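Local coordinates for protein putative hydroxymethylglutaryl-CoA synthase (Streptococcus mutans, PDB 3SQZ) that binds coenzyme A in a thiolase fold and probably makes 3-hydroxy-3-methylglutaryl-CoA from acetyl-CoA and acetoacetyl-CoA, at residues A[202-207]-A[353-358]; A[260-265]-A[332-337]. All blocks are in the same frame, centred on the assembly; numbering follows the deposited sequence.

Contact 1 (A[202-207]-A[353-358])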
ATOM      1  N   ILE A 202       4.862  -0.734 -17.548  1.00 10.18           N
ATOM      2  CA  ILE A 202       3.883  -1.612 -16.909  1.00  9.90           C
ATOM      3  C   ILE A 202       2.435  -1.237 -17.214  1.00  9.85           C
ATOM      4  O   ILE A 202       1.716  -2.023 -17.836  1.00 10.51           O
ATOM      5  CB  ILE A 202       4.082  -1.734 -15.380  1.00 10.30           C
ATOM      6  CG1 ILE A 202       5.478  -2.280 -15.066  1.00 10.26           C
ATOM      7  CG2 ILE A 202       2.996  -2.620 -14.770  1.00 10.99           C
ATOM      8  CD1 ILE A 202       5.794  -2.319 -13.581  1.00 11.44           C
ATOM      9  N   LEU A 203       2.006  -0.045 -16.794  1.00 10.13           N
ATOM     10  CA  LEU A 203       0.591   0.295 -16.844  1.00 10.51           C
ATOM     11  C   LEU A 203       0.390   1.727 -17.314  1.00 10.42           C
ATOM     12  O   LEU A 203       0.818   2.674 -16.649  1.00 11.51           O
ATOM     13  CB  LEU A 203      -0.063   0.115 -15.467  1.00 11.15           C
ATOM     14  CG  LEU A 203      -1.595   0.109 -15.430  1.00 11.70           C
ATOM     15  CD1 LEU A 203      -2.147  -1.207 -15.973  1.00 12.01           C
ATOM     16  CD2 LEU A 203      -2.121   0.379 -14.019  1.00 13.00           C
ATOM     17  N   ILE A 204      -0.288   1.885 -18.443  1.00 10.75           N
ATOM     18  CA  ILE A 204      -0.706   3.203 -18.897  1.00 11.93           C
ATOM     19  C   ILE A 204      -1.904   3.643 -18.071  1.00 11.88           C
ATOM     20  O   ILE A 204      -2.878   2.897 -17.938  1.00 13.05           O
ATOM     21  CB  ILE A 204      -1.117   3.153 -20.375  1.00 13.42           C
ATOM     22  CG1 ILE A 204       0.080   2.751 -21.239  1.00 14.90           C
ATOM     23  CG2 ILE A 204      -1.669   4.496 -20.829  1.00 14.36           C
ATOM     24  CD1 ILE A 204      -0.302   2.165 -22.579  1.00 17.24           C
ATOM     25  N   LEU A 205      -1.835   4.847 -17.511  1.00 12.14           N
ATOM     26  CA  LEU A 205      -2.933   5.376 -16.708  1.00 13.05           C
ATOM     27  C   LEU A 205      -3.854   6.217 -17.574  1.00 14.43           C
ATOM     28  O   LEU A 205      -3.401   6.982 -18.425  1.00 16.45           O
ATOM     29  CB  LEU A 205      -2.393   6.223 -15.558  1.00 13.40           C
ATOM     30  CG  LEU A 205      -1.599   5.463 -14.498  1.00 13.99           C
ATOM     31  CD1 LEU A 205      -0.945   6.429 -13.523  1.00 14.91           C
ATOM     32  CD2 LEU A 205      -2.499   4.485 -13.769  1.00 15.21           C
ATOM     33  N   HIS A 206      -5.156   6.070 -17.369  1.00 15.42           N
ATOM     34  CA  HIS A 206      -6.122   6.813 -18.169  1.00 16.36           C
ATOM     35  C   HIS A 206      -6.742   7.971 -17.413  1.00 15.89           C
ATOM     36  O   HIS A 206      -6.627   8.061 -16.202  1.00 16.63           O
ATOM     37  CB  HIS A 206      -7.175   5.862 -18.712  1.00 17.87           C
ATOM     38  CG  HIS A 206      -6.589   4.813 -19.604  1.00 18.58           C
ATOM     39  ND1 HIS A 206      -6.601   3.470 -19.300  1.00 19.98           N
ATOM     40  CD2 HIS A 206      -5.917   4.928 -20.772  1.00 18.76           C
ATOM     41  CE1 HIS A 206      -5.990   2.797 -20.259  1.00 17.96           C
ATOM     42  NE2 HIS A 206      -5.567   3.659 -21.165  1.00 20.21           N
ATOM     43  N   ASP A 207      -7.396   8.866 -18.144  1.00 15.85           N
ATOM     44  CA  ASP A 207      -7.896  10.102 -17.551  1.00 16.63           C
ATOM     45  C   ASP A 207      -9.313  10.021 -17.014  1.00 15.72           C
ATOM     46  O   ASP A 207      -9.795  10.971 -16.402  1.00 18.46           O
ATOM     47  CB  ASP A 207      -7.797  11.253 -18.544  1.00 18.74           C
ATOM     48  CG  ASP A 207      -6.374  11.699 -18.764  1.00 21.17           C
ATOM     49  OD1 ASP A 207      -5.625  11.827 -17.766  1.00 21.99           O
ATOM     50  OD2 ASP A 207      -6.002  11.909 -19.934  1.00 22.61           O
ATOM     51  N   THR A 353      -4.079   0.387 -18.574  1.00 11.13           N
ATOM     52  CA  THR A 353      -3.917  -0.644 -19.595  1.00 11.69           C
ATOM     53  C   THR A 353      -2.510  -1.217 -19.524  1.00 10.62           C
ATOM     54  O   THR A 353      -1.527  -0.474 -19.451  1.00 11.15           O
ATOM     55  CB  THR A 353      -4.157  -0.073 -21.009  1.00 13.00           C
ATOM     56  OG1 THR A 353      -5.522   0.336 -21.117  1.00 14.70           O
ATOM     57  CG2 THR A 353      -3.875  -1.124 -22.077  1.00 13.58           C
ATOM     58  N   LEU A 354      -2.415  -2.543 -19.534  1.00 10.49           N
ATOM     59  CA  LEU A 354      -1.114  -3.205 -19.477  1.00 10.84           C
ATOM     60  C   LEU A 354      -0.306  -3.021 -20.750  1.00 10.46           C
ATOM     61  O   LEU A 354      -0.839  -3.084 -21.859  1.00 11.52           O
ATOM     62  CB  LEU A 354      -1.280  -4.690 -19.192  1.00 11.66           C
ATOM     63  CG  LEU A 354      -1.658  -5.015 -17.751  1.00 12.40           C
ATOM     64  CD1 LEU A 354      -2.046  -6.480 -17.621  1.00 13.57           C
ATOM     65  CD2 LEU A 354      -0.511  -4.676 -16.803  1.00 12.79           C
ATOM     66  N   VAL A 355       0.996  -2.838 -20.570  1.00 11.06           N
ATOM     67  CA  VAL A 355       1.932  -2.610 -21.656  1.00 12.01           C
ATOM     68  C   VAL A 355       2.693  -3.892 -21.982  1.00 11.51           C
ATOM     69  O   VAL A 355       3.115  -4.623 -21.088  1.00 11.30           O
ATOM     70  CB  VAL A 355       2.930  -1.506 -21.244  1.00 12.98           C
ATOM     71  CG1 VAL A 355       3.971  -1.267 -22.318  1.00 14.08           C
ATOM     72  CG2 VAL A 355       2.172  -0.223 -20.932  1.00 13.44           C
ATOM     73  N   LYS A 356       2.843  -4.165 -23.270  1.00 12.12           N
ATOM     74  CA  LYS A 356       3.664  -5.266 -23.740  1.00 13.17           C
ATOM     75  C   LYS A 356       5.038  -5.229 -23.071  1.00 12.02           C
ATOM     76  O   LYS A 356       5.727  -4.201 -23.077  1.00 12.69           O
ATOM     77  CB  LYS A 356       3.809  -5.144 -25.252  1.00 15.50           C
ATOM     78  CG  LYS A 356       4.771  -6.107 -25.892  1.00 17.42           C
ATOM     79  CD  LYS A 356       4.766  -5.907 -27.395  1.00 19.24           C
ATOM     80  CE  LYS A 356       5.750  -6.832 -28.074  1.00 21.33           C
ATOM     81  NZ  LYS A 356       5.567  -6.757 -29.546  1.00 21.27           N
ATOM     82  N   GLY A 357       5.437  -6.355 -22.491  1.00 11.74           N
ATOM     83  CA  GLY A 357       6.703  -6.445 -21.792  1.00 11.82           C
ATOM     84  C   GLY A 357       6.638  -6.179 -20.297  1.00 11.46           C
ATOM     85  O   GLY A 357       7.663  -6.218 -19.627  1.00 11.96           O
ATOM     86  N   PHE A 358       5.448  -5.925 -19.756  1.00 10.88           N
ATOM     87  CA  PHE A 358       5.329  -5.598 -18.337  1.00 10.60           C
ATOM     88  C   PHE A 358       5.982  -6.625 -17.418  1.00 10.25           C
ATOM     89  O   PHE A 358       6.508  -6.269 -16.361  1.00 10.43           O
ATOM     90  CB  PHE A 358       3.864  -5.340 -17.935  1.00 10.33           C
ATOM     91  CG  PHE A 358       2.990  -6.581 -17.866  1.00 10.33           C
ATOM     92  CD1 PHE A 358       2.810  -7.243 -16.659  1.00 10.83           C
ATOM     93  CD2 PHE A 358       2.327  -7.062 -18.996  1.00 11.31           C
ATOM     94  CE1 PHE A 358       1.993  -8.365 -16.570  1.00 11.55           C
ATOM     95  CE2 PHE A 358       1.512  -8.184 -18.914  1.00 12.11           C
ATOM     96  CZ  PHE A 358       1.351  -8.839 -17.703  1.00 11.37           C
TER
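Ile204 and Val355 meet nearly at right angles, CG1 of Ile204 lying 3.6 Å from CG2 of Val355. With CG1 of the valine anti to the backbone N (chi1 178°), its CG2 falls beside that N and meets both the isoleucine and the carbonyl O of Ile202. Thr353 shares the sheet face of Ile204.

Leu203 and Leu354, a non-hydrogen-bonded antiparallel pair, share the other face. CG of Leu203 swings opposite the backbone N (chi1 -166°), which carries CD1 over the peptide of Thr353 and to 3.9 Å from CD2 of Leu354. The same CD2 rests over the centre of the Phe358 ring, while CB of Phe358 stands 3.9 Å from CA of Ile202. Leu324 of helix 315-326 packs on Ile202 and Leu354.

Three backbone bonds join the two segments. Ile204 and Thr353 bond both ways, Ile204 N to Thr353 O at 2.8 Å and Thr353 N to Ile204 O at 2.9 Å. Val355 N reaches Ile202 O at 2.9 Å, where Ile202 and Leu203 form a classic bulge against Ile39. The polar grip across the contact is thus mainly backbone to backbone, while the side chains add mostly aliphatic packing.

Contact 2 (A[260-265]-A[332-337])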
ATOM      1  N   ASP A 260     -15.446  -4.733 -19.775  1.00 15.39           N
ATOM      2  CA  ASP A 260     -14.346  -4.014 -20.418  1.00 14.95           C
ATOM      3  C   ASP A 260     -13.000  -4.291 -19.758  1.00 13.75           C
ATOM      4  O   ASP A 260     -11.952  -3.927 -20.289  1.00 14.89           O
ATOM      5  CB  ASP A 260     -14.629  -2.515 -20.434  1.00 16.14           C
ATOM      6  CG  ASP A 260     -15.786  -2.161 -21.340  1.00 17.95           C
ATOM      7  OD1 ASP A 260     -15.807  -2.658 -22.484  1.00 20.92           O
ATOM      8  OD2 ASP A 260     -16.682  -1.409 -20.911  1.00 18.34           O
ATOM      9  N   PHE A 261     -13.030  -4.966 -18.614  1.00 13.19           N
ATOM     10  CA  PHE A 261     -11.834  -5.138 -17.801  1.00 13.08           C
ATOM     11  C   PHE A 261     -11.455  -6.597 -17.637  1.00 13.52           C
ATOM     12  O   PHE A 261     -12.319  -7.471 -17.589  1.00 16.49           O
ATOM     13  CB  PHE A 261     -12.047  -4.460 -16.450  1.00 13.77           C
ATOM     14  CG  PHE A 261     -12.353  -3.005 -16.584  1.00 13.27           C
ATOM     15  CD1 PHE A 261     -11.331  -2.103 -16.819  1.00 13.14           C
ATOM     16  CD2 PHE A 261     -13.659  -2.544 -16.557  1.00 13.92           C
ATOM     17  CE1 PHE A 261     -11.600  -0.761 -16.990  1.00 14.26           C
ATOM     18  CE2 PHE A 261     -13.934  -1.201 -16.725  1.00 14.52           C
ATOM     19  CZ  PHE A 261     -12.904  -0.311 -16.944  1.00 14.35           C
ATOM     20  N   ALA A 262     -10.153  -6.851 -17.558  1.00 11.73           N
ATOM     21  CA  ALA A 262      -9.638  -8.197 -17.364  1.00 11.78           C
ATOM     22  C   ALA A 262      -9.446  -8.516 -15.887  1.00 11.75           C
ATOM     23  O   ALA A 262      -9.312  -9.682 -15.522  1.00 12.27           O
ATOM     24  CB  ALA A 262      -8.325  -8.358 -18.108  1.00 12.98           C
ATOM     25  N   ALA A 263      -9.417  -7.481 -15.047  1.00 10.98           N
ATOM     26  CA  ALA A 263      -9.207  -7.637 -13.611  1.00 11.30           C
ATOM     27  C   ALA A 263      -9.708  -6.395 -12.898  1.00 10.90           C
ATOM     28  O   ALA A 263      -9.687  -5.284 -13.457  1.00 11.63           O
ATOM     29  CB  ALA A 263      -7.736  -7.854 -13.302  1.00 11.55           C
ATOM     30  N   PHE A 264     -10.141  -6.588 -11.658  1.00 11.55           N
ATOM     31  CA  PHE A 264     -10.532  -5.490 -10.779  1.00 12.67           C
ATOM     32  C   PHE A 264      -9.701  -5.596  -9.505  1.00 12.91           C
ATOM     33  O   PHE A 264      -9.636  -6.672  -8.903  1.00 15.87           O
ATOM     34  CB  PHE A 264     -12.033  -5.580 -10.454  1.00 15.64           C
ATOM     35  CG  PHE A 264     -12.732  -4.233 -10.356  1.00 18.53           C
ATOM     36  CD1 PHE A 264     -12.356  -3.309  -9.395  1.00 19.29           C
ATOM     37  CD2 PHE A 264     -13.781  -3.903 -11.212  1.00 19.96           C
ATOM     38  CE1 PHE A 264     -12.987  -2.070  -9.302  1.00 19.74           C
ATOM     39  CE2 PHE A 264     -14.426  -2.670 -11.121  1.00 20.97           C
ATOM     40  CZ  PHE A 264     -14.035  -1.751 -10.158  1.00 19.55           C
ATOM     41  N   CYS A 265      -9.048  -4.503  -9.110  1.00 11.34           N
ATOM     42  CA  CYS A 265      -8.244  -4.453  -7.884  1.00 11.43           C
ATOM     43  C   CYS A 265      -8.933  -3.584  -6.847  1.00 10.25           C
ATOM     44  O   CYS A 265      -9.506  -2.547  -7.181  1.00 11.42           O
ATOM     45  CB  CYS A 265      -6.861  -3.877  -8.162  1.00 13.10           C
ATOM     46  SG  CYS A 265      -5.826  -4.924  -9.189  1.00 15.72           S
ATOM     47  N   ALA A 332      -0.802  -7.895 -22.568  1.00 11.08           N
ATOM     48  CA  ALA A 332      -0.730  -6.541 -23.088  1.00 11.54           C
ATOM     49  C   ALA A 332      -2.071  -6.126 -23.653  1.00 11.62           C
ATOM     50  O   ALA A 332      -2.708  -6.890 -24.383  1.00 12.31           O
ATOM     51  CB  ALA A 332       0.328  -6.459 -24.159  1.00 13.41           C
ATOM     52  N   GLY A 333      -2.496  -4.913 -23.320  1.00 11.48           N
ATOM     53  CA  GLY A 333      -3.739  -4.380 -23.833  1.00 12.24           C
ATOM     54  C   GLY A 333      -4.927  -4.650 -22.940  1.00 12.16           C
ATOM     55  O   GLY A 333      -5.964  -4.025 -23.112  1.00 13.18           O
ATOM     56  N   ASP A 334      -4.798  -5.582 -21.997  1.00 12.08           N
ATOM     57  CA  ASP A 334      -5.850  -5.781 -21.005  1.00 11.77           C
ATOM     58  C   ASP A 334      -5.983  -4.536 -20.137  1.00 11.24           C
ATOM     59  O   ASP A 334      -4.981  -3.908 -19.767  1.00 12.18           O
ATOM     60  CB  ASP A 334      -5.532  -6.967 -20.095  1.00 11.88           C
ATOM     61  CG  ASP A 334      -5.874  -8.314 -20.708  1.00 12.65           C
ATOM     62  OD1 ASP A 334      -6.641  -8.375 -21.692  1.00 14.28           O
ATOM     63  OD2 ASP A 334      -5.387  -9.332 -20.159  1.00 12.79           O
ATOM     64  N   LYS A 335      -7.223  -4.207 -19.791  1.00 11.47           N
ATOM     65  CA  LYS A 335      -7.500  -3.082 -18.911  1.00 11.46           C
ATOM     66  C   LYS A 335      -7.824  -3.562 -17.513  1.00 11.29           C
ATOM     67  O   LYS A 335      -8.446  -4.606 -17.317  1.00 12.51           O
ATOM     68  CB  LYS A 335      -8.669  -2.256 -19.443  1.00 13.51           C
ATOM     69  CG  LYS A 335      -8.386  -1.602 -20.775  1.00 17.70           C
ATOM     70  CD  LYS A 335      -9.527  -0.687 -21.190  1.00 22.73           C
ATOM     71  CE  LYS A 335     -10.442  -1.363 -22.199  1.00 26.43           C
ATOM     72  NZ  LYS A 335      -9.741  -1.581 -23.497  1.00 27.81           N
ATOM     73  N   ILE A 336      -7.388  -2.777 -16.537  1.00 10.43           N
ATOM     74  CA  ILE A 336      -7.598  -3.087 -15.135  1.00 10.67           C
ATOM     75  C   ILE A 336      -8.335  -1.919 -14.507  1.00 10.65           C
ATOM     76  O   ILE A 336      -7.994  -0.759 -14.754  1.00 11.43           O
ATOM     77  CB  ILE A 336      -6.248  -3.290 -14.409  1.00 11.34           C
ATOM     78  CG1 ILE A 336      -5.498  -4.465 -15.040  1.00 13.19           C
ATOM     79  CG2 ILE A 336      -6.455  -3.527 -12.913  1.00 11.69           C
ATOM     80  CD1 ILE A 336      -4.104  -4.657 -14.506  1.00 13.39           C
ATOM     81  N   ALA A 337      -9.365  -2.221 -13.723  1.00 10.48           N
ATOM     82  CA  ALA A 337     -10.067  -1.204 -12.946  1.00 10.49           C
ATOM     83  C   ALA A 337      -9.619  -1.310 -11.503  1.00  9.90           C
ATOM     84  O   ALA A 337      -9.451  -2.415 -10.977  1.00 10.88           O
ATOM     85  CB  ALA A 337     -11.567  -1.394 -13.047  1.00 12.13           C
TER
HETATM   86  O   HOH W   1      -9.637  -5.329 -20.920  1.00 16.64           O
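Strands 263-265 and 335-337 run side by side in the same direction, their axes 4.9 Å apart at closest and inclined by 33°. Three backbone bonds join the segments. Ala262 N gives to Lys335 O at 2.8 Å; Ala337 N gives to Ala263 O at 3.1 Å; Cys265 N gives to Ala337 O at 2.8 Å. Ala337 is therefore gripped through both its N and its O by the residues flanking Phe264. Ala263 N is buried here with no partner. Before the strands close up, one water spans the gap, donating to Asp260 O and accepting from Lys335 N.

On one face of the sheet, the methyl of Ala337 is held between two phenyl rings. It lies over the centre of the Phe261 ring, 3.9 Å from CB to the centroid, and over that of Phe264 at 3.7 Å, each approach 12° off the ring normal: a pair of CH-pi contacts. Phe261 has CG beside its backbone N (chi1 -58°), which lays the ring across the neighbouring strand, nearly at right angles to the Lys335 side chain. Asp260 CB lies over the ring's far side, toward the rim, and Trp247 meets Phe264 edge-to-face.

The opposite face carries Ala263 and Ile336, with SG of Cys265 lying 4.0 Å from CG2 of Ile336; Leu323 of helix 315-326 touches all three. Toward the start of segment 332-337, CB of Ala262 presses on the carboxylate of Asp334, whose OD2 bonds to Val331 N. This parallel pair, linked by a largely helical connection and backed by helix 315-326, forms one edge of the mixed sheet of this thiolase fold, with 263-266 as its outermost strand, leading straight to His267, a predicted catalytic residue.

How the contacts relate
Contacts 1 and 2 are two pairings of one sheet, separated by the pairing of strands 346-354 and 335-342; their centres are 10 Å apart, and contact 2 is nested inside the chain loop that contact 1 closes. Those two middle strands follow each other in the chain and join the contacts: Leu354 O lies 2.9 Å from Gly333 N and Leu354 N 2.9 Å from Asp334 O, both probable hydrogen bonds. Thr353 also packs on Lys335, and helix 315-326 covers apolar residues of both contacts. They differ in their relation to chemistry. Contact 1 lies away from the annotated sites, whereas in contact 2 the Cys265 side chain is about 8 Å from that of His267, a predicted proton donor or acceptor.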